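Local coordinates for regulatory protein SWI6 (Saccharomyces cerevisiae, PDB 2XFV) that joins SWI4 or MBP1 in the SBF and MBF complexes, acting through them in cell-cycle-dependent transcription, at residues I36-Q39 and Y40-T43; N61-L64 and A65-I69; L83-C86 and L87-N91. All blocks are in the same frame, centred on the assembly; numbering follows the deposited sequence.

Contact 1: I36-Q39 and Y40-T43; sequences ILQQ and YHDT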
loop_
_atom_site.group_PDB
_atom_site.type_symbol
_atom_site.label_atom_id
_atom_site.label_comp_id
_atom_site.label_asym_id
_atom_site.label_seq_id
_atom_site.Cartn_x
_atom_site.Cartn_y
_atom_site.Cartn_z
ATOM N N ILE A 36 2.791 1.152 17.872
ATOM C CA ILE A 36 2.883 2.127 16.791
ATOM C C ILE A 36 1.539 2.790 16.504
ATOM O O ILE A 36 1.471 3.988 16.241
ATOM C CB ILE A 36 3.468 1.482 15.509
ATOM C CG1 ILE A 36 4.981 1.263 15.688
ATOM C CG2 ILE A 36 3.198 2.348 14.286
ATOM C CD1 ILE A 36 5.594 0.340 14.643
ATOM N N LEU A 37 0.466 2.011 16.558
ATOM C CA LEU A 37 -0.866 2.562 16.300
ATOM C C LEU A 37 -1.274 3.594 17.347
ATOM O O LEU A 37 -1.887 4.619 17.019
ATOM C CB LEU A 37 -1.910 1.435 16.213
ATOM C CG LEU A 37 -3.323 1.829 15.756
ATOM C CD1 LEU A 37 -3.306 2.516 14.383
ATOM C CD2 LEU A 37 -4.244 0.594 15.725
ATOM N N GLN A 38 -0.959 3.319 18.611
ATOM C CA GLN A 38 -1.241 4.265 19.691
ATOM C C GLN A 38 -0.462 5.575 19.515
ATOM O O GLN A 38 -1.010 6.679 19.693
ATOM C CB GLN A 38 -0.928 3.627 21.060
ATOM C CG GLN A 38 -1.214 4.536 22.267
ATOM C CD GLN A 38 -2.696 4.826 22.456
ATOM O OE1 GLN A 38 -3.122 5.986 22.464
ATOM N NE2 GLN A 38 -3.491 3.774 22.604
ATOM N N GLN A 39 0.818 5.468 19.165
ATOM C CA GLN A 39 1.629 6.664 18.949
ATOM C C GLN A 39 1.112 7.472 17.758
ATOM O O GLN A 39 1.032 8.700 17.811
ATOM C CB GLN A 39 3.110 6.302 18.757
ATOM C CG GLN A 39 4.030 7.516 18.728
ATOM C CD GLN A 39 4.028 8.274 20.044
ATOM O OE1 GLN A 39 4.310 7.706 21.098
ATOM N NE2 GLN A 39 3.709 9.562 19.988
ATOM N N TYR A 40 0.769 6.779 16.681
ATOM C CA TYR A 40 0.192 7.438 15.513
ATOM C C TYR A 40 -1.060 8.217 15.907
ATOM O O TYR A 40 -1.225 9.390 15.536
ATOM C CB TYR A 40 -0.150 6.406 14.446
ATOM C CG TYR A 40 -0.720 6.997 13.180
ATOM C CD1 TYR A 40 0.090 7.709 12.299
ATOM C CD2 TYR A 40 -2.063 6.841 12.858
ATOM C CE1 TYR A 40 -0.427 8.244 11.130
ATOM C CE2 TYR A 40 -2.589 7.382 11.688
ATOM C CZ TYR A 40 -1.760 8.078 10.830
ATOM O OH TYR A 40 -2.265 8.620 9.667
ATOM N N HIS A 41 -1.940 7.571 16.668
ATOM C CA HIS A 41 -3.132 8.245 17.177
ATOM C C HIS A 41 -2.786 9.492 17.996
ATOM O O HIS A 41 -3.412 10.547 17.840
ATOM C CB HIS A 41 -3.979 7.285 18.019
ATOM C CG HIS A 41 -5.233 7.903 18.556
ATOM N ND1 HIS A 41 -5.275 8.588 19.751
ATOM C CD2 HIS A 41 -6.487 7.956 18.049
ATOM C CE1 HIS A 41 -6.502 9.031 19.959
ATOM N NE2 HIS A 41 -7.258 8.659 18.941
ATOM N N ASP A 42 -1.794 9.379 18.876
ATOM C CA ASP A 42 -1.483 10.482 19.803
ATOM C C ASP A 42 -0.782 11.708 19.199
ATOM O O ASP A 42 -1.152 12.850 19.507
ATOM C CB ASP A 42 -0.693 9.970 21.011
ATOM C CG ASP A 42 -1.511 9.024 21.881
ATOM O OD1 ASP A 42 -2.753 8.996 21.737
ATOM O OD2 ASP A 42 -0.908 8.305 22.706
ATOM N N THR A 43 0.229 11.487 18.361
ATOM C CA THR A 43 1.019 12.602 17.815
ATOM C C THR A 43 1.153 12.569 16.296
ATOM O O THR A 43 1.629 13.531 15.692
ATOM C CB THR A 43 2.455 12.624 18.381
ATOM O OG1 THR A 43 3.153 11.450 17.946
ATOM C CG2 THR A 43 2.442 12.680 19.902
#

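Contact 2: N61-L64 and A65-I69; sequences NKLL and AHYGI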
loop_
_atom_site.group_PDB
_atom_site.type_symbol
_atom_site.label_atom_id
_atom_site.label_comp_id
_atom_site.label_asym_id
_atom_site.label_seq_id
_atom_site.Cartn_x
_atom_site.Cartn_y
_atom_site.Cartn_z
ATOM N N ASN A 61 -9.162 -1.153 23.232
ATOM C CA ASN A 61 -10.577 -0.994 22.880
ATOM C C ASN A 61 -10.785 0.286 22.083
ATOM O O ASN A 61 -11.517 0.305 21.089
ATOM C CB ASN A 61 -11.478 -0.922 24.127
ATOM C CG ASN A 61 -11.485 -2.201 24.950
ATOM O OD1 ASN A 61 -11.246 -3.304 24.441
ATOM N ND2 ASN A 61 -11.777 -2.054 26.248
ATOM N N LYS A 62 -10.161 1.363 22.555
ATOM C CA LYS A 62 -10.328 2.693 21.968
ATOM C C LYS A 62 -9.769 2.775 20.556
ATOM O O LYS A 62 -10.338 3.452 19.703
ATOM C CB LYS A 62 -9.637 3.757 22.828
ATOM C CG LYS A 62 -10.540 4.487 23.803
ATOM C CD LYS A 62 -10.948 3.614 24.956
ATOM C CE LYS A 62 -11.210 4.458 26.189
ATOM N NZ LYS A 62 -11.218 3.626 27.419
ATOM N N LEU A 63 -8.637 2.116 20.325
ATOM C CA LEU A 63 -8.006 2.121 19.006
ATOM C C LEU A 63 -8.817 1.302 17.994
ATOM O O LEU A 63 -9.003 1.722 16.852
ATOM C CB LEU A 63 -6.573 1.580 19.098
ATOM C CG LEU A 63 -5.570 2.418 19.900
ATOM C CD1 LEU A 63 -4.280 1.640 20.088
ATOM C CD2 LEU A 63 -5.287 3.767 19.219
ATOM N N LEU A 64 -9.292 0.133 18.416
ATOM C CA LEU A 64 -10.103 -0.712 17.540
ATOM C C LEU A 64 -11.382 0.017 17.152
ATOM O O LEU A 64 -11.823 -0.044 15.999
ATOM C CB LEU A 64 -10.447 -2.047 18.215
ATOM C CG LEU A 64 -9.275 -3.005 18.496
ATOM C CD1 LEU A 64 -9.753 -4.301 19.205
ATOM C CD2 LEU A 64 -8.539 -3.358 17.214
ATOM N N ALA A 65 -11.992 0.691 18.125
ATOM C CA ALA A 65 -13.219 1.445 17.856
ATOM C C ALA A 65 -12.964 2.621 16.899
ATOM O O ALA A 65 -13.671 2.798 15.889
ATOM C CB ALA A 65 -13.844 1.938 19.169
ATOM N N HIS A 66 -11.952 3.422 17.211
ATOM C CA HIS A 66 -11.673 4.632 16.428
ATOM C C HIS A 66 -11.286 4.327 14.974
ATOM O O HIS A 66 -11.760 4.984 14.035
ATOM C CB HIS A 66 -10.573 5.461 17.100
ATOM C CG HIS A 66 -10.193 6.689 16.333
ATOM N ND1 HIS A 66 -10.982 7.821 16.300
ATOM C CD2 HIS A 66 -9.114 6.960 15.561
ATOM C CE1 HIS A 66 -10.401 8.738 15.546
ATOM N NE2 HIS A 66 -9.267 8.239 15.085
ATOM N N TYR A 67 -10.425 3.329 14.788
ATOM C CA TYR A 67 -9.930 2.988 13.452
ATOM C C TYR A 67 -10.810 1.969 12.728
ATOM O O TYR A 67 -10.512 1.576 11.601
ATOM C CB TYR A 67 -8.473 2.505 13.510
ATOM C CG TYR A 67 -7.513 3.628 13.856
ATOM C CD1 TYR A 67 -7.217 4.621 12.925
ATOM C CD2 TYR A 67 -6.946 3.724 15.125
ATOM C CE1 TYR A 67 -6.361 5.666 13.234
ATOM C CE2 TYR A 67 -6.077 4.770 15.450
ATOM C CZ TYR A 67 -5.795 5.738 14.495
ATOM O OH TYR A 67 -4.951 6.785 14.793
ATOM N N GLY A 68 -11.896 1.555 13.376
ATOM C CA GLY A 68 -12.845 0.636 12.764
ATOM C C GLY A 68 -12.211 -0.686 12.375
ATOM O O GLY A 68 -12.433 -1.212 11.280
ATOM N N ILE A 69 -11.406 -1.229 13.278
ATOM C CA ILE A 69 -10.704 -2.473 13.013
ATOM C C ILE A 69 -11.474 -3.663 13.598
ATOM O O ILE A 69 -11.624 -3.767 14.815
ATOM C CB ILE A 69 -9.293 -2.449 13.655
ATOM C CG1 ILE A 69 -8.453 -1.309 13.055
ATOM C CG2 ILE A 69 -8.603 -3.824 13.510
ATOM C CD1 ILE A 69 -7.190 -0.987 13.855
HETATM O O HOH W 1 -13.954 -2.208 15.775
#

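Contact 3: L83-C86 and L87-N91; sequences LEKC and LQLLN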
loop_
_atom_site.group_PDB
_atom_site.type_symbol
_atom_site.label_atom_id
_atom_site.label_comp_id
_atom_site.label_asym_id
_atom_site.label_seq_id
_atom_site.Cartn_x
_atom_site.Cartn_y
_atom_site.Cartn_z
ATOM N N LEU A 83 -5.881 -10.026 6.132
ATOM C CA LEU A 83 -4.822 -9.570 5.227
ATOM C C LEU A 83 -5.090 -8.166 4.699
ATOM O O LEU A 83 -4.194 -7.325 4.655
ATOM C CB LEU A 83 -4.711 -10.539 4.040
ATOM C CG LEU A 83 -3.907 -10.123 2.796
ATOM C CD1 LEU A 83 -2.411 -10.007 3.101
ATOM C CD2 LEU A 83 -4.150 -11.110 1.654
ATOM N N GLU A 84 -6.318 -7.907 4.263
ATOM C CA GLU A 84 -6.610 -6.590 3.679
ATOM C C GLU A 84 -6.491 -5.462 4.700
ATOM O O GLU A 84 -6.057 -4.356 4.363
ATOM C CB GLU A 84 -7.980 -6.579 3.001
ATOM C CG GLU A 84 -7.932 -7.292 1.652
ATOM C CD GLU A 84 -9.219 -7.191 0.859
ATOM O OE1 GLU A 84 -9.976 -6.201 1.037
ATOM O OE2 GLU A 84 -9.450 -8.104 0.036
ATOM N N LYS A 85 -6.880 -5.746 5.942
ATOM C CA LYS A 85 -6.733 -4.776 7.029
ATOM C C LYS A 85 -5.250 -4.559 7.356
ATOM O O LYS A 85 -4.822 -3.429 7.619
ATOM C CB LYS A 85 -7.540 -5.221 8.270
ATOM C CG LYS A 85 -7.479 -4.286 9.504
ATOM C CD LYS A 85 -7.844 -2.817 9.186
ATOM C CE LYS A 85 -9.333 -2.603 8.846
ATOM N NZ LYS A 85 -9.585 -1.192 8.383
ATOM N N CYS A 86 -4.460 -5.630 7.334
ATOM C CA CYS A 86 -3.019 -5.476 7.515
ATOM C C CYS A 86 -2.456 -4.523 6.454
ATOM O O CYS A 86 -1.716 -3.588 6.778
ATOM C CB CYS A 86 -2.309 -6.842 7.465
ATOM S SG CYS A 86 -0.492 -6.747 7.482
ATOM N N LEU A 87 -2.830 -4.730 5.191
ATOM C CA LEU A 87 -2.359 -3.834 4.120
ATOM C C LEU A 87 -2.842 -2.388 4.314
ATOM O O LEU A 87 -2.080 -1.431 4.124
ATOM C CB LEU A 87 -2.766 -4.368 2.736
ATOM C CG LEU A 87 -2.059 -5.673 2.332
ATOM C CD1 LEU A 87 -2.863 -6.478 1.303
ATOM C CD2 LEU A 87 -0.659 -5.378 1.815
ATOM N N GLN A 88 -4.102 -2.226 4.699
ATOM C CA GLN A 88 -4.629 -0.893 4.979
ATOM C C GLN A 88 -3.847 -0.160 6.064
ATOM O O GLN A 88 -3.566 1.040 5.928
ATOM C CB GLN A 88 -6.099 -0.979 5.389
ATOM C CG GLN A 88 -7.043 -1.187 4.235
ATOM C CD GLN A 88 -8.464 -1.317 4.712
ATOM O OE1 GLN A 88 -8.732 -2.003 5.698
ATOM N NE2 GLN A 88 -9.387 -0.648 4.027
ATOM N N LEU A 89 -3.524 -0.862 7.150
ATOM C CA LEU A 89 -2.747 -0.269 8.250
ATOM C C LEU A 89 -1.317 0.095 7.826
ATOM O O LEU A 89 -0.809 1.154 8.189
ATOM C CB LEU A 89 -2.732 -1.188 9.494
ATOM C CG LEU A 89 -4.091 -1.429 10.183
ATOM C CD1 LEU A 89 -3.978 -2.447 11.337
ATOM C CD2 LEU A 89 -4.713 -0.120 10.673
ATOM N N LEU A 90 -0.660 -0.773 7.065
ATOM C CA LEU A 90 0.680 -0.444 6.581
ATOM C C LEU A 90 0.647 0.792 5.687
ATOM O O LEU A 90 1.520 1.667 5.774
ATOM C CB LEU A 90 1.291 -1.622 5.822
ATOM C CG LEU A 90 1.613 -2.866 6.641
ATOM C CD1 LEU A 90 2.042 -3.986 5.691
ATOM C CD2 LEU A 90 2.717 -2.547 7.666
ATOM N N ASN A 91 -0.360 0.869 4.824
ATOM C CA ASN A 91 -0.524 2.051 3.971
ATOM C C ASN A 91 -0.758 3.327 4.790
ATOM O O ASN A 91 -0.120 4.369 4.544
ATOM C CB ASN A 91 -1.671 1.836 2.969
ATOM C CG ASN A 91 -1.797 2.984 1.960
ATOM O OD1 ASN A 91 -0.823 3.361 1.299
ATOM N ND2 ASN A 91 -3.003 3.534 1.833
#

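Contact 1: I36-Q39 and Y40-T43
Helix 34-43 carries a side-chain bridge one turn long, between Gln39 and Thr43, laid over its ordinary main-chain ladder. Gln39 sends its CG away from its own N (chi1 -172°) and then bends at chi2, which carries the amide along the helix to the threonine. There Gln39 NE2 donates to Thr43 OG1 at 2.8 Å. The hydroxyl lies almost in the amide plane, and the bond is somewhat bent, at 154°. Behind it, Thr43 N bonds to Gln39 O at 3.0 Å, so the two residues are tied by both side chain and backbone. Thr43 OG1 is further hydrogen-bonded to Asn45 N and Glu48 OE2, which gives this one oxygen three partners where the chain turns onward.

Along another side of the helix the end of Gln38 bends round to lie near Asp42, its CG 3.8 Å from Asp42 OD2, with the amide and carboxylate planes 45° apart. The preceding residue, His41, also reaches this carboxylate: its ND1 donates to Asp42 OD1 at 3.2 Å in a straight bond. OD1 sits in the ring plane, while ND1 meets it on the anti side, tilted from the carboxylate plane. Negative charge there would be expected to make protonation of the imidazole easier.

Backbone bonds from Tyr40 N to Ile36 O (2.9 Å) and from His41 N to Leu37 O (3.0 Å) complete the helical turn. Leu37 and Tyr40 pack against Tyr67 of helix 57-67 and Met92 of helix 83-92, while Ile36 rests on Ile15 and Leu17 of strand 15-22.

Contact 2: N61-L64 and A65-I69
The ring of Tyr67 is met at its edge by Leu63 and over one face by His66. Leu63 CD2 lies in the ring plane, 4.0 Å from Tyr67 CE2, the two side chains running side by side in the same direction. Leu63 O also comes near the ring plane, 3.3 Å from Tyr67 CD2, while accepting Tyr67 N at 3.0 Å. On the face, His66 CD2 stands 3.6 Å above the ring centre, and the imidazole turns its edge to the phenol. His66 also meets the ring of His41 edge-to-face.

The chain then leaves helix 57-67 through a Schellman motif. Gly68 takes a positive phi of 60°, which lets the backbone turn back so that Ile69 N reaches Leu64 O at 3.0 Å, in the carbonyl plane and on a lone pair. The inner bond, Gly68 N to Ala65 O, is weak. A water donates to both Leu64 O and Ile69 O, closing a second bridge across the turn.

Outside this polar loop Leu64 and Ile69 cross at about a right angle. Leu64, its CG turned beside its own N (chi1 -66°), places CD2 3.7 Å from Ile69 CG2, the apolar contact across the turn that commonly accompanies a Schellman ending. Leu64 extends to Leu30 and Val71, and Ile69 to Leu89 of helix 83-92.

Leu64 O thus accepts from Ile69 N and from a water, so this last-turn carbonyl is capped from beyond the helix. Leu64 and Ile69 pack together beside the reversal, and a polar bridge and an apolar contact join the same two residues.

Contact 3: L83-C86 and L87-N91
Leu83 lies alongside Leu87, one turn on in helix 83-92, both side chains pointing the same way, with Leu83 CD1 4.0 Å from Leu87 CD1. In the next such pair Cys86 SG stands 4.2 Å from Leu90 CD1. The thiol reaches this line because SG is turned away from its own N (chi1 173°). Each pair is also joined through the backbone, Leu87 N to Leu83 O at 3.0 Å and Leu90 N to Cys86 O at the same length.

Lys85 follows a different path. Its chain bends at chi2 and again at chi3, which lays it along the helix over the following turn, so that CD comes within 4.1 Å of Leu89 CG and NZ donates to Gln88 OE1 at 2.9 Å. The ammonium lies above the amide plane, 46° out of it, rather than on a lone pair; Gln88 itself is extended beyond CG. Lys85 NZ has a further partner in a glycerol molecule, probably from the crystallisation liquor.

Phe103 of strand 103-105 meets Leu83, Leu87 and Leu90, whereas Phe28 lies against Leu83 and Cys86. Phe103 of the second subunit also packs on Leu83, and Gln100 of that subunit makes weak hydrogen bonds to Glu84 OE1 and Gln88 NE2.

The pattern is that of an amphipathic helix: Cys86, Leu87, Leu89 and Leu90 are buried, Leu83 less so at the subunit contact, while Lys85 and Gln88 are bridged on a more polar side. It follows strand 79-81 in the amino-terminal domain of Swi6, which belongs to a family grouped with helix-turn-helix proteins.

How the contacts relate
The contacts lie in series: contacts 1 and 3 within helices 34-43 and 83-92, contact 2 at the end of helix 57-67 and the turn after it. Contacts 1 and 2, centres about 12 Å apart, meet through the Tyr67 phenol: its OH is 3.3 Å from His41 CA and 3.5 Å from Tyr40 CD2. Contacts 2 and 3, centres about 14 Å apart, join after helix 57-67, with Ile69 CD1 4.1 Å from Leu89 CD2. The nearest atoms of contacts 1 and 3 are about 5 Å apart. Calcium ions lie about 7 Å from the side chain of Leu64 and about 6 Å from that of Glu84, neither implying coordination. Contact 3 alone reaches the second subunit.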